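Local coordinates for putative peptide binding protein (Ruminococcus gnavus, PDB 3NOH) that is of unknown function but probably binds peptides, at residues Ile74-Ala77 against Asp78-Glu82. Residues are numbered along the deposited sequence; the frame is centred on the assembly and turned at random.
Sequences IRYA and DSLCE
The ring of Tyr76 meets Leu80 one helical turn on: methyl CD2 reaches ring carbon CE2 obliquely, at 4.1 Å. In both residues CG stands anti to the backbone N (chi1 169° and 174°), which sends both side chains toward Leu114 of strand 112-116 and Val47 of helix 37-47; Leu19 and Met138 also touch the Tyr76 side chain. A second flat group, the Asp78 carboxylate, has Ile74 O over one face, 3.3 Å from CG, a carbonyl-carboxylate contact and not a hydrogen bond; methyl CG2 of Ile74 lies beside OD2 (3.8 Å). Between these flanks sits Ala77, whose single methyl suits close packing on Leu114 and Ile93. Alpha-helical bonds run from Asp78 N to Ile74 O (2.8 Å), Leu80 N to Tyr76 O, Cys81 N to Ala77 O and, longer, Ser79 N to Arg75 O (3.2 Å). A water donates to Arg75 O (2.8 Å) and shares a longer hydrogen bond with Ser79 OG (3.3 Å), a polar group suited to this partly exposed side. Arg75 reaches outward, NH1 hydrogen-bonded to Ala17 O and NH2 salt-bridged to a sulfate probably from the crystallisation liquor. The chemistry is that of an amphipathic beta-alpha-beta crossover helix: Tyr76, Ala77 and Leu80 against the sheet, Arg75 and Asp78 exposed, though Asp78 still touches Ile93.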
ATOM      1  N   ILE A  74       2.645  10.780   0.544  1.00 22.31           N
ATOM      2  CA  ILE A  74       1.758  11.007  -0.601  0.50 23.09           C
ATOM      3  C   ILE A  74       2.609  11.138  -1.875  1.00 24.78           C
ATOM      4  O   ILE A  74       2.248  10.556  -2.905  1.00 23.83           O
ATOM      5  CB  ILE A  74       0.836  12.238  -0.449  0.50 23.02           C
ATOM      6  CG1 ILE A  74      -0.061  12.103   0.778  0.50 23.55           C
ATOM      7  CG2 ILE A  74      -0.033  12.428  -1.711  0.50 22.21           C
ATOM      8  CD1 ILE A  74      -0.659  13.442   1.177  0.50 20.48           C
ATOM      9  N   ARG A  75       3.729  11.877  -1.816  1.00 22.80           N
ATOM     10  CA  ARG A  75       4.661  12.007  -2.955  0.50 25.50           C
ATOM     11  C   ARG A  75       5.118  10.629  -3.430  1.00 27.49           C
ATOM     12  O   ARG A  75       5.080  10.313  -4.643  1.00 27.43           O
ATOM     13  CB  ARG A  75       5.896  12.826  -2.579  0.50 29.08           C
ATOM     14  CG  ARG A  75       5.728  14.320  -2.583  0.50 38.02           C
ATOM     15  CD  ARG A  75       7.039  15.067  -2.966  0.50 44.93           C
ATOM     16  NE  ARG A  75       8.264  14.529  -2.371  0.50 47.86           N
ATOM     17  CZ  ARG A  75       8.631  14.700  -1.105  0.50 42.74           C
ATOM     18  NH1 ARG A  75       7.857  15.377  -0.264  0.50 42.75           N
ATOM     19  NH2 ARG A  75       9.763  14.174  -0.671  0.50 43.74           N
ATOM     20  N   TYR A  76       5.560   9.808  -2.471  1.00 26.73           N
ATOM     21  CA  TYR A  76       6.009   8.413  -2.711  1.00 27.86           C
ATOM     22  C   TYR A  76       4.875   7.581  -3.360  1.00 25.68           C
ATOM     23  O   TYR A  76       5.099   6.887  -4.368  1.00 26.16           O
ATOM     24  CB  TYR A  76       6.471   7.737  -1.397  1.00 26.77           C
ATOM     25  CG  TYR A  76       6.687   6.260  -1.552  1.00 28.31           C
ATOM     26  CD1 TYR A  76       7.906   5.764  -2.031  1.00 29.75           C
ATOM     27  CD2 TYR A  76       5.659   5.352  -1.293  1.00 27.60           C
ATOM     28  CE1 TYR A  76       8.087   4.350  -2.247  1.00 34.44           C
ATOM     29  CE2 TYR A  76       5.841   3.963  -1.502  1.00 28.45           C
ATOM     30  CZ  TYR A  76       7.046   3.490  -1.973  1.00 31.49           C
ATOM     31  OH  TYR A  76       7.175   2.128  -2.154  1.00 37.47           O
ATOM     32  N   ALA A  77       3.679   7.704  -2.797  1.00 25.98           N
ATOM     33  CA  ALA A  77       2.515   6.949  -3.251  1.00 22.90           C
ATOM     34  C   ALA A  77       2.139   7.324  -4.694  1.00 21.99           C
ATOM     35  O   ALA A  77       1.870   6.449  -5.543  1.00 24.54           O
ATOM     36  CB  ALA A  77       1.330   7.183  -2.290  1.00 20.89           C
ATOM     37  N   ASP A  78       2.172   8.610  -4.982  1.00 22.86           N
ATOM     38  CA  ASP A  78       1.815   9.090  -6.326  1.00 22.59           C
ATOM     39  C   ASP A  78       2.808   8.500  -7.366  1.00 25.02           C
ATOM     40  O   ASP A  78       2.428   8.147  -8.473  1.00 27.02           O
ATOM     41  CB  ASP A  78       1.745  10.614  -6.410  1.00 23.77           C
ATOM     42  CG  ASP A  78       0.528  11.230  -5.692  1.00 25.61           C
ATOM     43  OD1 ASP A  78      -0.416  10.489  -5.371  1.00 26.55           O
ATOM     44  OD2 ASP A  78       0.565  12.454  -5.499  1.00 30.17           O
ATOM     45  N   SER A  79       4.088   8.462  -6.997  1.00 28.11           N
ATOM     46  CA  SER A  79       5.137   7.899  -7.853  1.00 28.21           C
ATOM     47  C   SER A  79       4.957   6.395  -8.059  1.00 28.25           C
ATOM     48  O   SER A  79       5.115   5.892  -9.184  1.00 29.64           O
ATOM     49  CB  SER A  79       6.510   8.187  -7.226  1.00 34.37           C
ATOM     50  OG  SER A  79       6.837   9.554  -7.384  1.00 38.83           O
ATOM     51  N   LEU A  80       4.661   5.691  -6.967  1.00 27.67           N
ATOM     52  CA  LEU A  80       4.396   4.243  -6.987  1.00 27.88           C
ATOM     53  C   LEU A  80       3.206   3.958  -7.888  1.00 27.90           C
ATOM     54  O   LEU A  80       3.229   2.993  -8.654  1.00 27.33           O
ATOM     55  CB  LEU A  80       4.135   3.714  -5.572  1.00 28.47           C
ATOM     56  CG  LEU A  80       3.717   2.256  -5.451  1.00 28.51           C
ATOM     57  CD1 LEU A  80       4.785   1.280  -5.993  1.00 31.22           C
ATOM     58  CD2 LEU A  80       3.355   1.859  -3.964  1.00 26.04           C
ATOM     59  N   CYS A  81       2.185   4.812  -7.790  1.00 26.89           N
ATOM     60  CA  CYS A  81       0.990   4.703  -8.665  1.00 27.85           C
ATOM     61  C   CYS A  81       1.364   4.751 -10.147  1.00 27.62           C
ATOM     62  O   CYS A  81       0.894   3.964 -10.984  1.00 27.77           O
ATOM     63  CB  CYS A  81       0.027   5.851  -8.330  1.00 25.46           C
ATOM     64  SG  CYS A  81      -1.587   5.626  -9.054  1.00 28.38           S
ATOM     65  N   GLU A  82       2.225   5.701 -10.512  1.00 27.83           N
ATOM     66  CA  GLU A  82       2.734   5.769 -11.853  1.00 29.77           C
ATOM     67  C   GLU A  82       3.459   4.460 -12.288  1.00 28.65           C
ATOM     68  O   GLU A  82       3.245   3.944 -13.398  1.00 28.90           O
ATOM     69  CB  GLU A  82       3.670   6.960 -11.976  1.00 31.81           C
ATOM     70  CG  GLU A  82       4.111   7.204 -13.359  1.00 40.04           C
ATOM     71  CD  GLU A  82       4.974   8.459 -13.450  1.00 54.26           C
ATOM     72  OE1 GLU A  82       4.948   9.287 -12.496  1.00 58.11           O
ATOM     73  OE2 GLU A  82       5.671   8.588 -14.473  1.00 56.03           O
TER
HETATM   74  O   HOH W   1       5.105  12.221  -6.639  1.00 32.21           O